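Local coordinates for response regulator CheY-like protein (PDB 3SNK), which forms the N-terminal, receiver-like domain of a putative pilus assembly protein that probably binds and hydrolyses ATP through a different domain, at residues A[15-20]-A[40-45]; A[31-36]-A[121-126]; A[45-50]-A[70-75]; A[52-57]-A[83-88]; A[65-70]-A[90-95]. All coordinates share one frame; numbering follows the deposited sequence.

Contact 1 of 5, residues A[15-20]-A[40-45]; sequences KQVALF and YDVRVS
A18 and R43 stand next to each other on one side of the sheet, and the arginine folds back over its neighbour: A18 CB lies against one face of the guanidinium, 3.5 Å from R43 NH2. A bend at chi3 (48°) in an otherwise extended chain turns the group across the strand. Its other terminal nitrogen, NH1, comes within 4.0 Å of F20 CZ, with ring and guanidinium planes 71° apart. S45 CB packs 3.7 Å from F20 CD1, and S45 OG holds a water at 2.9 Å that also donates to L19 O, a carbonyl already taken by S45 N. Further along this side Q16 and D41 run side by side, but the Q16 amide oxygen is engaged by R59 N.

On the reverse side the contacts are largely apolar. K15 and Y40 point the same way, K15 CB 3.8 Å from Y40 CD1, while K15 O meets the ring at its edge. V17 CG2 sits 3.9 Å from the same CD1, crossing the tyrosine obliquely; L19 CD2 and V44 CG2 then meet at 3.8 Å. Between these two layers, five backbone hydrogen bonds hold the strands in parallel register, K15 with Y40 through F20 with S45.

The pair belongs to a beta-alpha-beta unit of the CheY-like fold. Helix 24-36 covers the L19, V42 and V44 side, helix 120-129 meets Y40, W85 closes on F20, and strand 62-68 flanks 15-20, leaving 40-45 at one edge of the sheet.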
# COMPACT_ATOMS: atom_id res chain seq x y z
N LYS A 15 -2.68 9.20 12.21
CA LYS A 15 -3.24 8.10 11.44
C LYS A 15 -2.13 7.14 11.02
O LYS A 15 -1.25 7.50 10.23
CB LYS A 15 -4.00 8.61 10.21
CG LYS A 15 -4.87 7.54 9.56
CD LYS A 15 -5.59 8.09 8.36
CE LYS A 15 -6.87 7.34 8.10
NZ LYS A 15 -7.65 7.98 7.03
N GLN A 16 -2.20 5.90 11.52
CA GLN A 16 -1.24 4.86 11.19
C GLN A 16 -1.30 4.50 9.70
O GLN A 16 -2.38 4.36 9.12
CB GLN A 16 -1.45 3.61 12.06
CG GLN A 16 -0.86 3.76 13.46
CD GLN A 16 -1.37 2.73 14.46
OE1 GLN A 16 -1.43 1.52 14.19
NE2 GLN A 16 -1.71 3.19 15.66
N VAL A 17 -0.14 4.40 9.10
CA VAL A 17 0.08 4.06 7.69
C VAL A 17 1.05 2.88 7.67
O VAL A 17 2.16 2.96 8.22
CB VAL A 17 0.58 5.27 6.84
CG1 VAL A 17 0.75 4.89 5.37
CG2 VAL A 17 -0.34 6.49 6.98
N ALA A 18 0.61 1.76 7.08
CA ALA A 18 1.48 0.60 6.88
C ALA A 18 1.92 0.63 5.43
O ALA A 18 1.10 0.70 4.53
CB ALA A 18 0.76 -0.70 7.24
N LEU A 19 3.23 0.73 5.20
CA LEU A 19 3.83 0.77 3.87
C LEU A 19 4.62 -0.53 3.63
O LEU A 19 5.40 -0.95 4.50
CB LEU A 19 4.74 2.02 3.79
CG LEU A 19 5.62 2.22 2.57
CD1 LEU A 19 4.81 2.44 1.34
CD2 LEU A 19 6.53 3.42 2.76
N PHE A 20 4.36 -1.18 2.48
CA PHE A 20 5.00 -2.46 2.08
C PHE A 20 5.62 -2.27 0.73
O PHE A 20 4.91 -1.88 -0.19
CB PHE A 20 3.97 -3.63 2.06
CG PHE A 20 3.32 -3.87 3.39
CD1 PHE A 20 3.98 -4.57 4.40
CD2 PHE A 20 2.07 -3.32 3.68
CE1 PHE A 20 3.42 -4.70 5.66
CE2 PHE A 20 1.48 -3.51 4.93
CZ PHE A 20 2.17 -4.19 5.92
N TYR A 40 0.60 11.67 10.19
CA TYR A 40 0.67 10.23 9.91
C TYR A 40 1.78 9.51 10.69
O TYR A 40 2.90 10.00 10.78
CB TYR A 40 0.85 10.00 8.39
CG TYR A 40 -0.28 10.57 7.55
CD1 TYR A 40 -1.59 10.12 7.71
CD2 TYR A 40 -0.04 11.57 6.62
CE1 TYR A 40 -2.63 10.66 6.96
CE2 TYR A 40 -1.07 12.11 5.85
CZ TYR A 40 -2.37 11.67 6.04
OH TYR A 40 -3.41 12.17 5.29
N ASP A 41 1.43 8.36 11.28
CA ASP A 41 2.34 7.46 12.01
C ASP A 41 2.67 6.33 11.03
O ASP A 41 1.92 5.36 10.92
CB ASP A 41 1.70 6.97 13.33
CG ASP A 41 2.58 6.08 14.20
OD1 ASP A 41 3.74 6.48 14.50
OD2 ASP A 41 2.10 5.01 14.64
N VAL A 42 3.76 6.51 10.24
CA VAL A 42 4.12 5.61 9.14
C VAL A 42 5.11 4.48 9.52
O VAL A 42 6.23 4.75 9.89
CB VAL A 42 4.68 6.45 7.97
CG1 VAL A 42 4.98 5.57 6.76
CG2 VAL A 42 3.70 7.55 7.58
N ARG A 43 4.68 3.21 9.37
CA ARG A 43 5.50 2.01 9.59
C ARG A 43 5.88 1.47 8.20
O ARG A 43 5.02 1.43 7.31
CB ARG A 43 4.71 0.99 10.44
CG ARG A 43 5.21 -0.46 10.41
CD ARG A 43 4.44 -1.40 11.33
NE ARG A 43 2.98 -1.30 11.21
CZ ARG A 43 2.21 -2.11 10.48
NH1 ARG A 43 2.76 -3.08 9.76
NH2 ARG A 43 0.90 -1.95 10.46
N VAL A 44 7.14 1.08 7.99
CA VAL A 44 7.65 0.61 6.69
C VAL A 44 8.11 -0.87 6.82
O VAL A 44 8.73 -1.24 7.83
CB VAL A 44 8.78 1.56 6.20
CG1 VAL A 44 9.37 1.10 4.87
CG2 VAL A 44 8.28 2.99 6.07
N SER A 45 7.82 -1.71 5.79
CA SER A 45 8.13 -3.15 5.77
C SER A 45 8.35 -3.69 4.34
O SER A 45 7.98 -3.03 3.38
CB SER A 45 6.98 -3.95 6.40
OG SER A 45 6.63 -3.51 7.70
O HOH W 1 4.28 -1.91 7.36

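Contact 2 of 5, residues A[31-36]-A[121-126]; sequences ATRLDA and KELLNA
Helices 31-36 and 121-126, which meet through L34 and L124, run 10.9 Å apart at closest axis approach with 53° between their directions, and at that spacing only side-chain ends meet. Four side chains fill the gap. L34 sends its CD2 methyl towards two leucines of the other helix at once, reaching L124 CD2 at 4.1 Å and L123 CD2 at 4.2 Å. L34 and L124 pass each other in opposite directions; a chi1 of -51° swings the L124 branch away from its own carbonyl carbon and carries CD2 across to the L34 methyl. R33 takes part with its carbon chain: CB lies 4.4 Å from L124 CD2, and CD is equally far from L123 CD2.

These are the first and last helices of the domain, packed on the same side of the parallel sheet. L34 and L123 both rest on I64 of the central strand, and L124 also touches L37. No hydrogen bond or salt bridge joins the two segments. The join therefore depends on dispersion and on burying methyl groups, with no directional polar bond to fix the crossing.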
# COMPACT_ATOMS: atom_id res chain seq x y z
N ALA A 31 7.79 7.48 2.88
CA ALA A 31 7.80 7.73 4.33
C ALA A 31 8.14 9.18 4.63
O ALA A 31 7.48 9.78 5.47
CB ALA A 31 8.76 6.80 5.04
N THR A 32 9.12 9.77 3.91
CA THR A 32 9.50 11.17 4.08
C THR A 32 8.31 12.09 3.76
O THR A 32 8.03 13.01 4.53
CB THR A 32 10.73 11.50 3.21
OG1 THR A 32 11.79 10.63 3.59
CG2 THR A 32 11.20 12.93 3.38
N ARG A 33 7.66 11.88 2.62
CA ARG A 33 6.51 12.70 2.19
C ARG A 33 5.39 12.73 3.20
O ARG A 33 4.87 13.80 3.53
CB ARG A 33 5.94 12.22 0.84
CG ARG A 33 6.67 12.84 -0.35
CD ARG A 33 6.02 12.52 -1.68
NE ARG A 33 6.83 13.03 -2.79
CZ ARG A 33 7.43 12.27 -3.70
NH1 ARG A 33 7.30 10.95 -3.67
NH2 ARG A 33 8.16 12.83 -4.67
N LEU A 34 5.02 11.56 3.70
CA LEU A 34 3.89 11.42 4.62
C LEU A 34 4.24 11.89 6.02
O LEU A 34 3.40 12.50 6.67
CB LEU A 34 3.37 9.97 4.64
CG LEU A 34 2.72 9.45 3.34
CD1 LEU A 34 2.13 8.05 3.56
CD2 LEU A 34 1.60 10.38 2.84
N ASP A 35 5.49 11.64 6.47
CA ASP A 35 5.97 12.09 7.77
C ASP A 35 6.13 13.62 7.80
O ASP A 35 5.96 14.20 8.88
CB ASP A 35 7.28 11.38 8.17
CG ASP A 35 7.06 10.00 8.81
OD1 ASP A 35 5.90 9.65 9.08
OD2 ASP A 35 8.05 9.30 9.07
N ALA A 36 6.42 14.28 6.64
CA ALA A 36 6.53 15.75 6.57
C ALA A 36 5.14 16.40 6.78
O ALA A 36 5.07 17.52 7.27
CB ALA A 36 7.12 16.18 5.24
N LYS A 121 2.00 14.96 -5.58
CA LYS A 121 0.58 15.31 -5.54
C LYS A 121 -0.36 14.09 -5.56
O LYS A 121 -1.30 14.05 -4.77
CB LYS A 121 0.23 16.24 -6.70
N GLU A 122 -0.12 13.11 -6.45
CA GLU A 122 -0.94 11.91 -6.65
C GLU A 122 -1.02 11.04 -5.38
O GLU A 122 -2.09 10.52 -5.08
CB GLU A 122 -0.41 11.07 -7.82
CG GLU A 122 -1.47 10.71 -8.85
CD GLU A 122 -0.96 10.04 -10.11
OE1 GLU A 122 -0.14 9.10 -10.00
OE2 GLU A 122 -1.39 10.45 -11.21
N LEU A 123 0.10 10.90 -4.64
CA LEU A 123 0.12 10.13 -3.40
C LEU A 123 -0.61 10.88 -2.29
O LEU A 123 -1.41 10.27 -1.59
CB LEU A 123 1.56 9.80 -2.96
CG LEU A 123 1.71 9.07 -1.61
CD1 LEU A 123 1.50 7.58 -1.77
CD2 LEU A 123 3.05 9.38 -0.98
N LEU A 124 -0.34 12.19 -2.14
CA LEU A 124 -0.96 13.03 -1.10
C LEU A 124 -2.46 13.15 -1.34
O LEU A 124 -3.20 13.23 -0.37
CB LEU A 124 -0.32 14.43 -0.98
CG LEU A 124 1.23 14.51 -0.84
CD1 LEU A 124 1.70 15.95 -0.65
CD2 LEU A 124 1.77 13.62 0.28
N ASN A 125 -2.90 13.14 -2.61
CA ASN A 125 -4.32 13.17 -2.95
C ASN A 125 -5.00 11.87 -2.51
O ASN A 125 -6.10 11.90 -1.95
CB ASN A 125 -4.52 13.38 -4.45
CG ASN A 125 -4.38 14.81 -4.93
OD1 ASN A 125 -3.77 15.68 -4.28
ND2 ASN A 125 -4.93 15.07 -6.11
N ALA A 126 -4.32 10.73 -2.74
CA ALA A 126 -4.83 9.41 -2.39
C ALA A 126 -4.92 9.23 -0.87
O ALA A 126 -5.95 8.79 -0.38
CB ALA A 126 -3.96 8.34 -3.00

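Contact 3 of 5, residues A[45-50]-A[70-75]; sequences SETDDF and GDLLGK
L72 carries this contact, spreading its two methyls over the facing turn, CD1 toward D48 and CD2 against T47 and F50. Its CD2 lies 3.8 Å from T47 CG2, and its CD1 is 3.3 Å from D48 OD1, a methyl close against a carboxylate oxygen. With chi1 at -165° the L72 branch extends away from its own backbone N and across to the other turn. F50 adds a looser touch, its CD2 4.3 Å from L72 CD2. Outside this cluster K75 bends back at chi2 and chi4 and crosses D48 at about a right angle, making a long salt bridge of 3.9 Å from K75 NZ to D48 OD2.

T47, D48 and F50 lie on a 3-10 segment that starts at T47 and runs on past F50, L72 on another at 72-74; they follow strands 40-45 and 62-68. The second shell sets them in place: L65 and I78 pack on L72, the F50 ring stacks with W85, and T47 OG1 makes weak hydrogen bonds to D66 O and S22 OG. No hydrogen bond spans the two turns. Cohesion probably comes mostly from the leucine and its apolar neighbours, while the long ion pair, between two exposed residues, is probably a weak addition at the surface.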
# COMPACT_ATOMS: atom_id res chain seq x y z
N SER A 45 7.82 -1.71 5.79
CA SER A 45 8.13 -3.15 5.77
C SER A 45 8.35 -3.69 4.34
O SER A 45 7.98 -3.03 3.38
CB SER A 45 6.98 -3.95 6.40
OG SER A 45 6.63 -3.51 7.70
N GLU A 46 8.93 -4.91 4.22
CA GLU A 46 9.11 -5.66 2.97
C GLU A 46 7.72 -6.03 2.38
O GLU A 46 6.79 -6.27 3.15
CB GLU A 46 9.94 -6.92 3.22
N THR A 47 7.60 -6.10 1.04
CA THR A 47 6.36 -6.37 0.30
C THR A 47 5.64 -7.60 0.85
O THR A 47 4.44 -7.52 1.11
CB THR A 47 6.64 -6.49 -1.21
OG1 THR A 47 7.06 -5.23 -1.70
CG2 THR A 47 5.41 -6.90 -2.02
N ASP A 48 6.36 -8.71 1.05
CA ASP A 48 5.76 -9.96 1.53
C ASP A 48 5.22 -9.90 2.98
O ASP A 48 4.43 -10.78 3.34
CB ASP A 48 6.74 -11.13 1.37
CG ASP A 48 7.07 -11.47 -0.09
OD1 ASP A 48 6.37 -10.96 -1.00
OD2 ASP A 48 8.01 -12.27 -0.31
N ASP A 49 5.57 -8.85 3.79
CA ASP A 49 5.07 -8.68 5.17
C ASP A 49 3.57 -8.33 5.18
O ASP A 49 2.90 -8.46 6.21
CB ASP A 49 5.86 -7.63 5.96
CG ASP A 49 7.13 -8.19 6.61
OD1 ASP A 49 7.87 -8.95 5.93
OD2 ASP A 49 7.40 -7.84 7.78
N PHE A 50 3.05 -7.92 4.01
CA PHE A 50 1.64 -7.62 3.83
C PHE A 50 0.80 -8.89 4.08
O PHE A 50 -0.28 -8.80 4.67
CB PHE A 50 1.41 -7.07 2.42
CG PHE A 50 -0.04 -6.93 2.04
CD1 PHE A 50 -0.75 -5.78 2.37
CD2 PHE A 50 -0.70 -7.94 1.35
CE1 PHE A 50 -2.10 -5.65 2.02
CE2 PHE A 50 -2.06 -7.81 1.01
CZ PHE A 50 -2.74 -6.67 1.35
N GLY A 70 4.46 -6.70 -10.06
CA GLY A 70 3.26 -7.48 -9.75
C GLY A 70 3.49 -8.92 -9.34
O GLY A 70 2.58 -9.75 -9.47
N ASP A 71 4.69 -9.22 -8.81
CA ASP A 71 5.08 -10.56 -8.36
C ASP A 71 4.13 -11.07 -7.25
O ASP A 71 3.72 -12.23 -7.29
CB ASP A 71 6.55 -10.56 -7.86
CG ASP A 71 7.56 -9.82 -8.75
OD1 ASP A 71 7.55 -8.55 -8.76
OD2 ASP A 71 8.42 -10.51 -9.36
N LEU A 72 3.77 -10.20 -6.29
CA LEU A 72 2.89 -10.52 -5.17
C LEU A 72 1.47 -10.93 -5.61
O LEU A 72 0.86 -11.75 -4.95
CB LEU A 72 2.83 -9.33 -4.19
CG LEU A 72 2.25 -9.61 -2.80
CD1 LEU A 72 3.24 -10.39 -1.94
CD2 LEU A 72 1.89 -8.33 -2.09
N LEU A 73 0.97 -10.42 -6.75
CA LEU A 73 -0.37 -10.72 -7.27
C LEU A 73 -0.51 -12.16 -7.74
O LEU A 73 -1.63 -12.65 -7.90
CB LEU A 73 -0.73 -9.77 -8.42
CG LEU A 73 -0.79 -8.29 -8.07
CD1 LEU A 73 -0.70 -7.46 -9.32
CD2 LEU A 73 -2.06 -7.93 -7.26
N GLY A 74 0.62 -12.84 -7.96
CA GLY A 74 0.65 -14.24 -8.35
C GLY A 74 0.75 -15.19 -7.17
O GLY A 74 0.80 -16.40 -7.36
N LYS A 75 0.80 -14.64 -5.93
CA LYS A 75 0.89 -15.45 -4.72
C LYS A 75 -0.49 -16.05 -4.40
O LYS A 75 -1.49 -15.32 -4.41
CB LYS A 75 1.46 -14.67 -3.53
CG LYS A 75 2.86 -15.11 -3.13
CD LYS A 75 3.97 -14.37 -3.88
CE LYS A 75 5.34 -14.99 -3.66
NZ LYS A 75 5.82 -14.81 -2.27

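Contact 4 of 5, residues A[52-57]-A[83-88]; sequences KGPPAD and ALWATV
The W85 indole offers one face to the G53-P54 peptide and the proline ring, and this layer is the core of the apolar packing. P54 CD stands 3.9 Å from the centroid of the six-membered ring and 15° off its normal, a CH-pi contact over the face. P54 CB follows at 3.6 Å from W85 CZ3, so the pyrrolidine covers the outer part of the benzo ring. The peptide continues the layer: G53 C lies 3.4 Å from W85 CZ2, shifted toward the rim of the indole. A chi1 of -66° directs the indole away from the W85 carbonyl carbon, and chi2 at 87° turns its plane broadside to the loop.

Both segments are connections leading into neighbouring strands of the parallel sheet. Residues 52-57 precede central strand 62-68; residues 83-88 link helix 78-82 to strand 90-94 through a type II' turn from W85 to V88. W85 lies over the face of the sheet that carries A18 and R43, buried with G53 and P54 over one face and V63 and P60 packed against it.

The remaining apolar contacts come from L84, whose CB touches G53 CA at 3.8 Å. The glycine, at positive phi, has no side chain to collide with that CB. P54 CD is also 4.3 Å from L84 CB.

Polar contact is sparse. L84 O approaches P54 CD at 3.2 Å, a carbonyl against a proline methylene, and no hydrogen bond crosses between the segments. The indole N-H is used just outside them: W85 NE1 donates to F50 O, tying the ring to the 3-10 turn that runs on into K52.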
# COMPACT_ATOMS: atom_id res chain seq x y z
N LYS A 52 1.11 -11.18 6.17
CA LYS A 52 0.99 -11.49 7.59
C LYS A 52 -0.21 -10.81 8.23
O LYS A 52 -0.64 -11.21 9.31
CB LYS A 52 2.28 -11.09 8.34
CG LYS A 52 3.46 -12.01 8.09
CD LYS A 52 4.75 -11.32 8.51
CE LYS A 52 5.98 -12.14 8.23
NZ LYS A 52 7.19 -11.53 8.85
N GLY A 53 -0.73 -9.77 7.59
CA GLY A 53 -1.85 -9.02 8.13
C GLY A 53 -1.38 -8.01 9.17
O GLY A 53 -0.18 -7.92 9.46
N PRO A 54 -2.31 -7.24 9.78
CA PRO A 54 -1.88 -6.23 10.77
C PRO A 54 -1.42 -6.84 12.11
O PRO A 54 -2.04 -7.80 12.58
CB PRO A 54 -3.13 -5.38 10.97
CG PRO A 54 -4.27 -6.21 10.54
CD PRO A 54 -3.77 -7.23 9.58
N PRO A 55 -0.39 -6.28 12.78
CA PRO A 55 -0.02 -6.80 14.11
C PRO A 55 -1.10 -6.41 15.15
O PRO A 55 -1.79 -5.41 14.96
CB PRO A 55 1.33 -6.14 14.41
CG PRO A 55 1.74 -5.43 13.13
CD PRO A 55 0.46 -5.14 12.40
N ALA A 56 -1.27 -7.23 16.20
CA ALA A 56 -2.29 -7.02 17.24
C ALA A 56 -2.06 -5.72 18.04
O ALA A 56 -3.02 -5.17 18.60
CB ALA A 56 -2.34 -8.21 18.18
N ASP A 57 -0.81 -5.22 18.06
CA ASP A 57 -0.42 -4.01 18.78
C ASP A 57 -0.77 -2.71 18.01
O ASP A 57 -0.62 -1.62 18.57
CB ASP A 57 1.10 -4.04 19.07
CG ASP A 57 1.99 -4.29 17.86
OD1 ASP A 57 2.26 -5.47 17.56
OD2 ASP A 57 2.45 -3.30 17.25
N ALA A 83 -8.01 -9.47 3.08
CA ALA A 83 -9.11 -9.51 4.07
C ALA A 83 -8.59 -9.51 5.51
O ALA A 83 -9.37 -9.21 6.40
CB ALA A 83 -10.01 -10.71 3.83
N LEU A 84 -7.31 -9.82 5.75
CA LEU A 84 -6.72 -9.76 7.10
C LEU A 84 -6.67 -8.31 7.59
O LEU A 84 -6.75 -8.04 8.80
CB LEU A 84 -5.29 -10.36 7.13
CG LEU A 84 -5.15 -11.87 6.90
CD1 LEU A 84 -3.68 -12.25 6.69
CD2 LEU A 84 -5.73 -12.69 8.06
N TRP A 85 -6.55 -7.37 6.63
CA TRP A 85 -6.50 -5.92 6.82
C TRP A 85 -7.90 -5.31 6.89
O TRP A 85 -8.04 -4.11 7.04
CB TRP A 85 -5.70 -5.28 5.68
CG TRP A 85 -4.26 -5.67 5.69
CD1 TRP A 85 -3.70 -6.77 5.10
CD2 TRP A 85 -3.24 -5.10 6.52
NE1 TRP A 85 -2.37 -6.85 5.41
CE2 TRP A 85 -2.05 -5.83 6.27
CE3 TRP A 85 -3.20 -4.01 7.40
CZ2 TRP A 85 -0.85 -5.51 6.90
CZ3 TRP A 85 -1.99 -3.67 7.99
CH2 TRP A 85 -0.84 -4.43 7.75
N ALA A 86 -8.95 -6.15 6.82
CA ALA A 86 -10.36 -5.78 6.87
C ALA A 86 -10.64 -4.67 5.85
O ALA A 86 -10.15 -4.78 4.72
CB ALA A 86 -10.77 -5.39 8.30
N THR A 87 -11.38 -3.62 6.19
CA THR A 87 -11.69 -2.62 5.17
C THR A 87 -10.83 -1.35 5.25
O THR A 87 -11.29 -0.28 4.85
CB THR A 87 -13.19 -2.29 5.16
OG1 THR A 87 -13.65 -2.06 6.50
CG2 THR A 87 -14.03 -3.34 4.45
N VAL A 88 -9.58 -1.47 5.67
CA VAL A 88 -8.74 -0.28 5.65
C VAL A 88 -8.49 0.08 4.15
O VAL A 88 -8.35 -0.84 3.33
CB VAL A 88 -7.41 -0.40 6.46
CG1 VAL A 88 -7.65 -0.89 7.88
CG2 VAL A 88 -6.40 -1.27 5.76

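Contact 5 of 5, residues A[65-70]-A[90-95]; sequences LDLGGG and LIAVSD
L67 N donates to V93 O at 2.7 Å, the shortest hydrogen bond between these two parallel strands of the CheY-like fold, joined as a beta-alpha-beta unit through helix 78-82. The ladder starts at L65, whose N is bound to I91 O and whose O accepts from V93 N at 2.9 Å; beyond L67 it breaks register, and D95 N reaches G68 O instead, also at 2.9 Å. G68 has positive phi, and the chain turns there toward G69 and G70.

Side chains line both sides. L65 CB packs 3.7 Å from L90 CD1, and L67 CD1 meets A92 CB at 4.1 Å. On the other side D66 and V93 stand side by side without close contact. A chi1 of 177° sends the D66 carboxylate outward to partners beyond these strands: OD2 is gripped by K116 NZ in a salt bridge and by S21 OG in a hydrogen bond. An aspartate at the C-terminal end of this central strand, paired with a lysine after the last one, is consistent with the phosphoacceptor site of receiver domains. S94 ends the second strand: its OG, in the crowded position between backbone N and carbonyl carbon (chi1 77°), donates to D95 O at 2.7 Å, in the carbonyl plane.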
# COMPACT_ATOMS: atom_id res chain seq x y z
N LEU A 65 0.66 -0.44 -0.74
CA LEU A 65 1.28 -1.67 -1.18
C LEU A 65 1.97 -1.45 -2.53
O LEU A 65 1.34 -1.13 -3.53
CB LEU A 65 0.24 -2.81 -1.24
CG LEU A 65 0.71 -4.18 -1.73
CD1 LEU A 65 1.75 -4.81 -0.78
CD2 LEU A 65 -0.48 -5.11 -1.91
N ASP A 66 3.30 -1.55 -2.50
CA ASP A 66 4.11 -1.45 -3.71
C ASP A 66 4.24 -2.83 -4.32
O ASP A 66 4.99 -3.66 -3.81
CB ASP A 66 5.50 -0.85 -3.41
CG ASP A 66 6.45 -0.76 -4.60
OD1 ASP A 66 5.97 -0.85 -5.76
OD2 ASP A 66 7.67 -0.51 -4.38
N LEU A 67 3.49 -3.08 -5.39
CA LEU A 67 3.45 -4.35 -6.10
C LEU A 67 4.61 -4.50 -7.09
O LEU A 67 4.96 -5.62 -7.45
CB LEU A 67 2.11 -4.49 -6.83
CG LEU A 67 0.90 -4.62 -5.92
CD1 LEU A 67 -0.34 -4.23 -6.64
CD2 LEU A 67 0.79 -6.04 -5.38
N GLY A 68 5.19 -3.38 -7.52
CA GLY A 68 6.29 -3.34 -8.49
C GLY A 68 5.84 -3.94 -9.80
O GLY A 68 4.80 -3.55 -10.34
N GLY A 69 6.58 -4.96 -10.26
CA GLY A 69 6.23 -5.73 -11.45
C GLY A 69 5.00 -6.62 -11.29
O GLY A 69 4.55 -7.24 -12.26
N GLY A 70 4.46 -6.70 -10.06
CA GLY A 70 3.26 -7.48 -9.75
C GLY A 70 3.49 -8.92 -9.34
O GLY A 70 2.58 -9.75 -9.47
N LEU A 90 -6.65 0.74 0.77
CA LEU A 90 -5.45 0.18 0.22
C LEU A 90 -5.04 0.99 -0.99
O LEU A 90 -5.85 1.21 -1.90
CB LEU A 90 -5.68 -1.32 -0.13
CG LEU A 90 -4.61 -2.03 -1.00
CD1 LEU A 90 -3.30 -2.13 -0.27
CD2 LEU A 90 -5.06 -3.47 -1.37
N ILE A 91 -3.82 1.48 -0.97
CA ILE A 91 -3.31 2.26 -2.11
C ILE A 91 -2.33 1.35 -2.80
O ILE A 91 -1.37 0.90 -2.18
CB ILE A 91 -2.73 3.64 -1.73
CG1 ILE A 91 -3.85 4.54 -1.18
CG2 ILE A 91 -2.06 4.31 -2.96
CD1 ILE A 91 -3.36 5.74 -0.34
N ALA A 92 -2.62 1.01 -4.07
CA ALA A 92 -1.73 0.12 -4.81
C ALA A 92 -0.83 0.93 -5.73
O ALA A 92 -1.28 1.84 -6.42
CB ALA A 92 -2.53 -0.89 -5.61
N VAL A 93 0.47 0.60 -5.70
CA VAL A 93 1.48 1.20 -6.55
C VAL A 93 2.09 0.06 -7.34
O VAL A 93 2.51 -0.96 -6.77
CB VAL A 93 2.55 2.04 -5.78
CG1 VAL A 93 3.46 2.79 -6.76
CG2 VAL A 93 1.89 3.01 -4.81
N SER A 94 2.11 0.21 -8.65
CA SER A 94 2.71 -0.81 -9.49
C SER A 94 3.23 -0.21 -10.76
O SER A 94 2.89 0.92 -11.11
CB SER A 94 1.68 -1.90 -9.82
OG SER A 94 0.77 -1.46 -10.82
N ASP A 95 4.01 -1.00 -11.49
CA ASP A 95 4.43 -0.68 -12.86
C ASP A 95 3.27 -1.21 -13.72
O ASP A 95 2.21 -1.49 -13.15
CB ASP A 95 5.79 -1.33 -13.17
CG ASP A 95 6.94 -0.71 -12.40
OD1 ASP A 95 7.29 0.46 -12.69
OD2 ASP A 95 7.50 -1.40 -11.51

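How the contacts relate
From the N terminus, strand 15-20 leads through helix 24-36 to strand 40-45, where contact 1 closes the first beta-alpha-beta loop. Contact 2 opens on that helix, so it crosses contact 1, and closes only at the last helix; contacts 3, 4 and 5 all fall within its span. Those three cross one another, as segments from residues 45-75 interleave with their later partners. Contacts 1 and 3 share S45, contacts 3 and 5 share G70, and a hydrogen bond from the indole ties contacts 3 and 4. Contacts 1 and 5 build one sheet, joined by the probable backbone bond between strands 15-20 and 62-68 at F20 and D66; contact 2 pairs helices on one side, while contacts 3 and 4 tie connecting loops.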